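PDB 6IPA: aminoacyl-tRNA synthetase-interacting multifunctional protein p43 from Plasmodium vivax, which probably binds tRNA through its EMAP II-like C-terminal domain, the part crystallised here, probably interacts with aminoacyl-tRNA synthetases and is thought to act in tRNA import. Local coordinates for residues Gln126-Ala131 against Thr195-Gln200. Residues are numbered along the deposited sequence; the frame is centred on the assembly and turned at random.
Sequences QIELLA and TCPLEQ
Q126 passes L198 with the two side chains running in opposite directions, its OE1 lying 3.7 Å from L198 CD2. Both the amide end and CB lie beside that methyl, and a polar, flexible glutamine suits this exposed position. E128, next on the same face of strand 126-129, makes the fuller contact. Its chain turns about the CB-CG bond (chi2 -67°), so that the methylenes rather than the carboxylate meet the loop: CG lies 3.5 Å from L198 CD2, and CB rests 3.8 Å from P197 CD. The acid group beyond them reaches K88, whose NZ makes a salt bridge with E128 OE1. At L129 the backbone does the touching, its O facing P197 CD at 3.7 Å. L130 then sends CD2 to within 4.0 Å of C196 SG, two buried apolar groups that both also pack on V175 of strand 173-176. Where the strand has ended, A131 pairs with T195 as a single antiparallel, hydrogen-bonded bridge: A131 N donates to T195 O (2.8 Å), and T195 N returns a bond to A131 O (2.9 Å). The pairing uses main-chain groups; alanine's methyl sits beside T195, CB 4.1 Å from OG1, and threonine, with OG1 set between its own N and C (chi1 61°), adds a weak hydroxyl bond to the same A131 O. This bridge ties segments over 60 residues apart in the EMAP II-like domain, joining the loop before strand 201-203 to the end of strand 126-129, within the putative tRNA-binding domain; elsewhere van der Waals contact, largely apolar, prevails, and the glutamate's charge is probably offset by K88, outside the two segments.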
ATOM      1  N   GLN A 126      -4.735 -13.640  10.033  1.00 61.08           N
ATOM      2  CA  GLN A 126      -5.494 -12.436   9.620  1.00 59.20           C
ATOM      3  C   GLN A 126      -4.659 -11.504   8.747  1.00 58.87           C
ATOM      4  O   GLN A 126      -3.441 -11.315   8.994  1.00 57.48           O
ATOM      5  CB  GLN A 126      -5.940 -11.620  10.835  1.00 59.48           C
ATOM      6  CG  GLN A 126      -6.892 -12.311  11.806  1.00 61.61           C
ATOM      7  CD  GLN A 126      -7.066 -11.528  13.102  1.00 60.70           C
ATOM      8  OE1 GLN A 126      -7.914 -10.648  13.202  1.00 57.35           O
ATOM      9  NE2 GLN A 126      -6.250 -11.850  14.104  1.00 62.48           N
ATOM     10  N   ILE A 127      -5.299 -10.896   7.746  1.00 55.09           N
ATOM     11  CA  ILE A 127      -4.664  -9.777   7.039  1.00 55.03           C
ATOM     12  C   ILE A 127      -5.692  -8.667   6.880  1.00 53.78           C
ATOM     13  O   ILE A 127      -6.803  -8.939   6.464  1.00 62.92           O
ATOM     14  CB  ILE A 127      -4.038 -10.221   5.689  1.00 56.37           C
ATOM     15  CG1 ILE A 127      -3.253  -9.077   5.003  1.00 55.91           C
ATOM     16  CG2 ILE A 127      -5.095 -10.798   4.756  1.00 59.72           C
ATOM     17  CD1 ILE A 127      -2.664  -9.459   3.655  1.00 55.25           C
ATOM     18  N   GLU A 128      -5.362  -7.436   7.259  1.00 48.75           N
ATOM     19  CA  GLU A 128      -6.269  -6.303   7.074  1.00 46.34           C
ATOM     20  C   GLU A 128      -5.571  -5.182   6.316  1.00 46.22           C
ATOM     21  O   GLU A 128      -4.338  -5.092   6.316  1.00 49.76           O
ATOM     22  CB  GLU A 128      -6.772  -5.743   8.409  1.00 46.17           C
ATOM     23  CG  GLU A 128      -7.439  -6.736   9.354  1.00 48.02           C
ATOM     24  CD  GLU A 128      -8.786  -7.295   8.833  1.00 49.52           C
ATOM     25  OE1 GLU A 128      -9.531  -6.578   8.107  1.00 48.78           O
ATOM     26  OE2 GLU A 128      -9.101  -8.463   9.175  1.00 49.40           O
ATOM     27  N   LEU A 129      -6.354  -4.335   5.662  1.00 43.10           N
ATOM     28  CA  LEU A 129      -5.808  -3.188   4.974  1.00 42.45           C
ATOM     29  C   LEU A 129      -5.333  -2.149   5.982  1.00 41.32           C
ATOM     30  O   LEU A 129      -5.904  -2.022   7.063  1.00 41.56           O
ATOM     31  CB  LEU A 129      -6.897  -2.496   4.161  1.00 42.33           C
ATOM     32  CG  LEU A 129      -7.588  -3.173   3.038  1.00 40.80           C
ATOM     33  CD1 LEU A 129      -8.692  -2.240   2.621  1.00 42.65           C
ATOM     34  CD2 LEU A 129      -6.662  -3.357   1.893  1.00 40.22           C
ATOM     35  N   LEU A 130      -4.332  -1.365   5.594  1.00 41.49           N
ATOM     36  CA  LEU A 130      -3.955  -0.140   6.360  1.00 40.80           C
ATOM     37  C   LEU A 130      -4.950   0.886   5.922  1.00 39.01           C
ATOM     38  O   LEU A 130      -5.370   0.865   4.775  1.00 42.49           O
ATOM     39  CB  LEU A 130      -2.522   0.315   6.062  1.00 40.22           C
ATOM     40  CG  LEU A 130      -1.431  -0.741   6.291  1.00 40.81           C
ATOM     41  CD1 LEU A 130      -0.065  -0.185   5.931  1.00 39.95           C
ATOM     42  CD2 LEU A 130      -1.449  -1.304   7.732  1.00 41.59           C
ATOM     43  N   ALA A 131      -5.401   1.712   6.840  1.00 37.78           N
ATOM     44  CA  ALA A 131      -6.464   2.657   6.551  1.00 38.65           C
ATOM     45  C   ALA A 131      -6.068   4.094   6.958  1.00 39.07           C
ATOM     46  O   ALA A 131      -5.556   4.310   8.085  1.00 38.22           O
ATOM     47  CB  ALA A 131      -7.752   2.240   7.276  1.00 38.88           C
ATOM     48  N   THR A 195      -4.087   3.857  10.542  1.00 47.02           N
ATOM     49  CA  THR A 195      -4.592   2.810  11.450  1.00 47.35           C
ATOM     50  C   THR A 195      -4.720   1.417  10.778  1.00 46.06           C
ATOM     51  O   THR A 195      -4.783   1.265   9.556  1.00 43.20           O
ATOM     52  CB  THR A 195      -5.937   3.244  12.114  1.00 48.14           C
ATOM     53  OG1 THR A 195      -6.966   3.472  11.107  1.00 48.89           O
ATOM     54  CG2 THR A 195      -5.714   4.531  12.909  1.00 47.83           C
ATOM     55  N   CYS A 196      -4.719   0.399  11.613  1.00 46.72           N
ATOM     56  CA  CYS A 196      -4.924  -0.961  11.160  1.00 47.19           C
ATOM     57  C   CYS A 196      -5.758  -1.631  12.206  1.00 50.21           C
ATOM     58  O   CYS A 196      -5.459  -1.456  13.404  1.00 51.60           O
ATOM     59  CB  CYS A 196      -3.614  -1.695  11.065  1.00 46.37           C
ATOM     60  SG  CYS A 196      -3.787  -3.297  10.281  1.00 47.11           S
ATOM     61  N   PRO A 197      -6.803  -2.386  11.782  1.00 53.81           N
ATOM     62  CA  PRO A 197      -7.705  -2.992  12.785  1.00 55.70           C
ATOM     63  C   PRO A 197      -7.038  -4.047  13.683  1.00 55.80           C
ATOM     64  O   PRO A 197      -7.614  -4.422  14.707  1.00 55.06           O
ATOM     65  CB  PRO A 197      -8.845  -3.591  11.940  1.00 54.90           C
ATOM     66  CG  PRO A 197      -8.793  -2.833  10.649  1.00 55.44           C
ATOM     67  CD  PRO A 197      -7.345  -2.512  10.413  1.00 53.60           C
ATOM     68  N   LEU A 198      -5.846  -4.498  13.313  1.00 54.40           N
ATOM     69  CA  LEU A 198      -5.089  -5.433  14.135  1.00 58.61           C
ATOM     70  C   LEU A 198      -4.363  -4.661  15.227  1.00 60.23           C
ATOM     71  O   LEU A 198      -4.083  -3.487  15.064  1.00 62.76           O
ATOM     72  CB  LEU A 198      -4.096  -6.213  13.283  1.00 58.94           C
ATOM     73  CG  LEU A 198      -4.688  -6.741  11.979  1.00 62.78           C
ATOM     74  CD1 LEU A 198      -3.612  -7.369  11.088  1.00 60.49           C
ATOM     75  CD2 LEU A 198      -5.857  -7.690  12.287  1.00 62.16           C
ATOM     76  N   GLU A 199      -4.059  -5.320  16.340  1.00 66.79           N
ATOM     77  CA  GLU A 199      -3.421  -4.648  17.477  1.00 71.15           C
ATOM     78  C   GLU A 199      -1.933  -4.584  17.158  1.00 68.36           C
ATOM     79  O   GLU A 199      -1.375  -3.504  17.057  1.00 63.68           O
ATOM     80  CB  GLU A 199      -3.704  -5.346  18.830  1.00 77.73           C
ATOM     81  CG  GLU A 199      -5.163  -5.836  19.084  1.00 79.26           C
ATOM     82  CD  GLU A 199      -6.205  -4.726  19.326  1.00 82.46           C
ATOM     83  OE1 GLU A 199      -5.899  -3.520  19.135  1.00 83.56           O
ATOM     84  OE2 GLU A 199      -7.353  -5.067  19.702  1.00 79.73           O
ATOM     85  N   GLN A 200      -1.326  -5.750  16.955  1.00 69.47           N
ATOM     86  CA  GLN A 200       0.053  -5.886  16.471  1.00 67.47           C
ATOM     87  C   GLN A 200       0.022  -6.433  15.038  1.00 66.50           C
ATOM     88  O   GLN A 200      -1.061  -6.755  14.537  1.00 66.29           O
ATOM     89  CB  GLN A 200       0.854  -6.824  17.381  1.00 70.06           C
ATOM     90  CG  GLN A 200       0.978  -6.343  18.827  1.00 73.97           C
ATOM     91  CD  GLN A 200       1.721  -5.004  18.958  1.00 78.47           C
ATOM     92  OE1 GLN A 200       2.628  -4.686  18.153  1.00 77.20           O
ATOM     93  NE2 GLN A 200       1.336  -4.206  19.972  1.00 76.42           N
TER